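PDB 4A37: metallo-carboxypeptidase from Pseudomonas aeruginosa, which probably acts as a zinc-dependent metallocarboxypeptidase of the M14 family, removing residues from the C-terminal ends of peptides or proteins. Local coordinates for residues L270-D275 and I347-K352. Numbering follows the deposited sequence.
Sequences LDIHGD and IEMPFK. With ZN (zinc ion), chain C.
The H273 ring and the E348 carboxylate cross at a slant, their planes 30° apart. E348 OE2 approaches the ring obliquely, while E348 OE1 lies 3.3 Å from H273 CB. D271 O lies at the edge of the H273 ring, in its plane; D271 OD2 is in that plane too, taking a hydrogen bond from H273 NE2 at 2.6 Å that meets it from above the carboxylate plane. H273 ND1 binds the zinc ion at 2.1 Å. Histidine suits the place because its two nitrogens can serve metal and carboxylate together, which probably fixes the ring's rotation. H180, E183 and water 2 also bind the metal. E348, the predicted proton donor/acceptor, reaches this water through a weak bond to OE2, its chain bent at CB-CG (chi2 -91°) so that the carboxylate leans over strand 270-275. The F351 ring has the carbonyl carbon of D275 at its edge, in plane, 3.5 Å from CD1, and stacks with Y122.

Strands 268-275 and 343-350 are parallel neighbours in the mixed sheet of the zinc carboxypeptidase fold, which delivers H273, E348 and D275 to one face. The strands donate in turn, from I347 N to D271 O through to D275 N to M349 O (2.8 Å). G274 CA comes within 3.0 Å of M349 O in a CA-H...O contact. On the other face M349, bent at its last torsion (chi3 -79°), places CE 3.5 Å from I272 CG2, and I347 lies alongside I272; apolar chains suit this face, where I272 and M349 meet F189 of helix 185-196. D275, its carboxylate held by Y319 and I278 N, accepts a hydrogen bond at O from F351 N (3.3 Å).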
ATOM      1  N   LEU A 270      -9.785  -7.814  -2.132  1.00 10.00           N
ATOM      2  CA  LEU A 270      -8.554  -7.628  -1.378  1.00  8.24           C
ATOM      3  C   LEU A 270      -8.229  -6.145  -1.440  1.00  9.63           C
ATOM      4  O   LEU A 270      -8.181  -5.548  -2.524  1.00  7.96           O
ATOM      5  CB  LEU A 270      -7.407  -8.435  -1.991  1.00  9.02           C
ATOM      6  CG  LEU A 270      -7.560  -9.958  -1.990  1.00  7.75           C
ATOM      7  CD1 LEU A 270      -6.298 -10.586  -2.552  1.00 11.07           C
ATOM      8  CD2 LEU A 270      -7.810 -10.451  -0.566  1.00 11.65           C
ATOM      9  N   ASP A 271      -8.025  -5.557  -0.265  1.00  6.14           N
ATOM     10  CA  ASP A 271      -7.709  -4.136  -0.117  1.00  8.78           C
ATOM     11  C   ASP A 271      -6.283  -4.093   0.433  1.00  8.00           C
ATOM     12  O   ASP A 271      -6.027  -4.460   1.584  1.00  9.46           O
ATOM     13  CB  ASP A 271      -8.730  -3.513   0.844  1.00  9.35           C
ATOM     14  CG  ASP A 271      -8.577  -2.009   1.008  1.00 10.99           C
ATOM     15  OD1 ASP A 271      -7.986  -1.341   0.135  1.00 10.25           O
ATOM     16  OD2 ASP A 271      -9.088  -1.486   2.021  1.00 13.23           O
ATOM     17  N   ILE A 272      -5.354  -3.648  -0.406  1.00  8.43           N
ATOM     18  CA  ILE A 272      -3.938  -3.628  -0.062  1.00  7.11           C
ATOM     19  C   ILE A 272      -3.471  -2.379   0.671  1.00  8.23           C
ATOM     20  O   ILE A 272      -3.577  -1.265   0.153  1.00  4.31           O
ATOM     21  CB  ILE A 272      -3.076  -3.832  -1.338  1.00  7.41           C
ATOM     22  CG1 ILE A 272      -3.674  -4.947  -2.210  1.00  7.70           C
ATOM     23  CG2 ILE A 272      -1.645  -4.172  -0.942  1.00  8.41           C
ATOM     24  CD1 ILE A 272      -3.856  -6.290  -1.518  1.00 10.25           C
ATOM     25  N   HIS A 273      -2.913  -2.589   1.865  1.00  6.02           N
ATOM     26  CA  HIS A 273      -2.444  -1.517   2.743  1.00  6.03           C
ATOM     27  C   HIS A 273      -1.045  -1.752   3.312  1.00  6.02           C
ATOM     28  O   HIS A 273      -0.391  -2.753   3.031  1.00  4.14           O
ATOM     29  CB  HIS A 273      -3.376  -1.395   3.958  1.00  6.59           C
ATOM     30  CG  HIS A 273      -4.748  -0.894   3.647  1.00  6.81           C
ATOM     31  ND1 HIS A 273      -5.158   0.377   3.976  1.00  8.26           N
ATOM     32  CD2 HIS A 273      -5.827  -1.508   3.102  1.00  8.44           C
ATOM     33  CE1 HIS A 273      -6.429   0.528   3.654  1.00  7.03           C
ATOM     34  NE2 HIS A 273      -6.859  -0.602   3.120  1.00  7.45           N
ATOM     35  N   GLY A 274      -0.634  -0.797   4.143  1.00  8.19           N
ATOM     36  CA  GLY A 274       0.627  -0.854   4.856  1.00  8.03           C
ATOM     37  C   GLY A 274       0.344  -0.411   6.290  1.00  9.99           C
ATOM     38  O   GLY A 274      -0.486   0.476   6.523  1.00  8.55           O
ATOM     39  N   ASP A 275       0.992  -1.034   7.267  1.00  9.29           N
ATOM     40  CA  ASP A 275       0.773  -0.625   8.656  1.00  9.28           C
ATOM     41  C   ASP A 275       2.077  -0.153   9.271  1.00  7.96           C
ATOM     42  O   ASP A 275       3.087  -0.850   9.220  1.00  6.93           O
ATOM     43  CB  ASP A 275       0.207  -1.766   9.505  1.00  9.43           C
ATOM     44  CG  ASP A 275      -0.184  -1.301  10.904  1.00 12.65           C
ATOM     45  OD1 ASP A 275      -1.182  -0.562  11.035  1.00 14.55           O
ATOM     46  OD2 ASP A 275       0.517  -1.657  11.870  1.00 11.40           O
ATOM     47  N   ILE A 347      -5.026  -6.507   3.298  1.00 10.52           N
ATOM     48  CA  ILE A 347      -3.716  -7.135   3.403  1.00 10.58           C
ATOM     49  C   ILE A 347      -2.813  -6.010   3.890  1.00 10.94           C
ATOM     50  O   ILE A 347      -2.749  -4.946   3.272  1.00 11.15           O
ATOM     51  CB  ILE A 347      -3.208  -7.653   2.042  1.00 11.86           C
ATOM     52  CG1 ILE A 347      -4.144  -8.738   1.502  1.00 14.82           C
ATOM     53  CG2 ILE A 347      -1.794  -8.185   2.187  1.00 14.64           C
ATOM     54  CD1 ILE A 347      -4.326  -9.925   2.431  1.00 16.84           C
ATOM     55  N   GLU A 348      -2.133  -6.232   5.007  1.00  7.98           N
ATOM     56  CA  GLU A 348      -1.275  -5.201   5.580  1.00  9.85           C
ATOM     57  C   GLU A 348       0.200  -5.579   5.584  1.00  9.70           C
ATOM     58  O   GLU A 348       0.581  -6.599   6.163  1.00 10.13           O
ATOM     59  CB  GLU A 348      -1.706  -4.910   7.021  1.00 12.27           C
ATOM     60  CG  GLU A 348      -3.150  -4.445   7.185  1.00 15.00           C
ATOM     61  CD  GLU A 348      -3.304  -2.939   7.119  1.00 19.62           C
ATOM     62  OE1 GLU A 348      -2.281  -2.229   6.997  1.00 21.13           O
ATOM     63  OE2 GLU A 348      -4.455  -2.465   7.194  1.00 25.37           O
ATOM     64  N   MET A 349       1.023  -4.764   4.924  1.00  7.53           N
ATOM     65  CA  MET A 349       2.474  -4.975   4.886  1.00  6.62           C
ATOM     66  C   MET A 349       3.124  -3.929   5.796  1.00  8.39           C
ATOM     67  O   MET A 349       2.693  -2.774   5.849  1.00  4.93           O
ATOM     68  CB  MET A 349       3.002  -4.842   3.459  1.00  7.99           C
ATOM     69  CG  MET A 349       2.603  -5.992   2.560  1.00  5.22           C
ATOM     70  SD  MET A 349       2.940  -5.602   0.833  1.00  5.09           S
ATOM     71  CE  MET A 349       1.513  -4.576   0.522  1.00  8.54           C
ATOM     72  N   PRO A 350       4.190  -4.320   6.506  1.00  7.59           N
ATOM     73  CA  PRO A 350       4.905  -3.438   7.434  1.00  9.27           C
ATOM     74  C   PRO A 350       5.815  -2.365   6.856  1.00  7.06           C
ATOM     75  O   PRO A 350       6.467  -2.571   5.832  1.00  9.35           O
ATOM     76  CB  PRO A 350       5.706  -4.424   8.270  1.00  8.65           C
ATOM     77  CG  PRO A 350       6.117  -5.437   7.234  1.00  8.27           C
ATOM     78  CD  PRO A 350       4.804  -5.663   6.483  1.00  7.81           C
ATOM     79  N   PHE A 351       5.866  -1.220   7.535  1.00  7.47           N
ATOM     80  CA  PHE A 351       6.768  -0.143   7.139  1.00  8.43           C
ATOM     81  C   PHE A 351       8.141  -0.496   7.713  1.00  8.31           C
ATOM     82  O   PHE A 351       9.166   0.000   7.255  1.00  7.63           O
ATOM     83  CB  PHE A 351       6.321   1.211   7.706  1.00  8.59           C
ATOM     84  CG  PHE A 351       5.331   1.936   6.843  1.00  7.81           C
ATOM     85  CD1 PHE A 351       3.968   1.746   7.014  1.00  6.57           C
ATOM     86  CD2 PHE A 351       5.769   2.822   5.864  1.00  5.89           C
ATOM     87  CE1 PHE A 351       3.044   2.432   6.222  1.00  7.97           C
ATOM     88  CE2 PHE A 351       4.861   3.514   5.066  1.00  7.47           C
ATOM     89  CZ  PHE A 351       3.491   3.319   5.247  1.00  7.99           C
ATOM     90  N   LYS A 352       8.136  -1.362   8.723  1.00  9.97           N
ATOM     91  CA  LYS A 352       9.362  -1.816   9.379  1.00 10.41           C
ATOM     92  C   LYS A 352       9.869  -3.047   8.621  1.00 11.90           C
ATOM     93  O   LYS A 352      10.255  -2.944   7.462  1.00 13.36           O
ATOM     94  CB  LYS A 352       9.069  -2.157  10.853  1.00  9.74           C
ATOM     95  CG  LYS A 352       8.649  -0.947  11.706  1.00 10.54           C
ATOM     96  CD  LYS A 352       8.139  -1.391  13.068  1.00 10.86           C
ATOM     97  CE  LYS A 352       7.712  -0.214  13.936  1.00 12.21           C
ATOM     98  NZ  LYS A 352       7.164  -0.665  15.258  1.00 11.21           N
TER
HETATM   99 ZN    ZN C 376      -4.012   1.789   5.003  1.00 15.69          ZN
HETATM  100  O   HOH W   1       5.698  -2.009  10.518  1.00  7.33           O
HETATM  101  O   HOH W   2      -3.908   0.795   6.893  1.00 14.15           O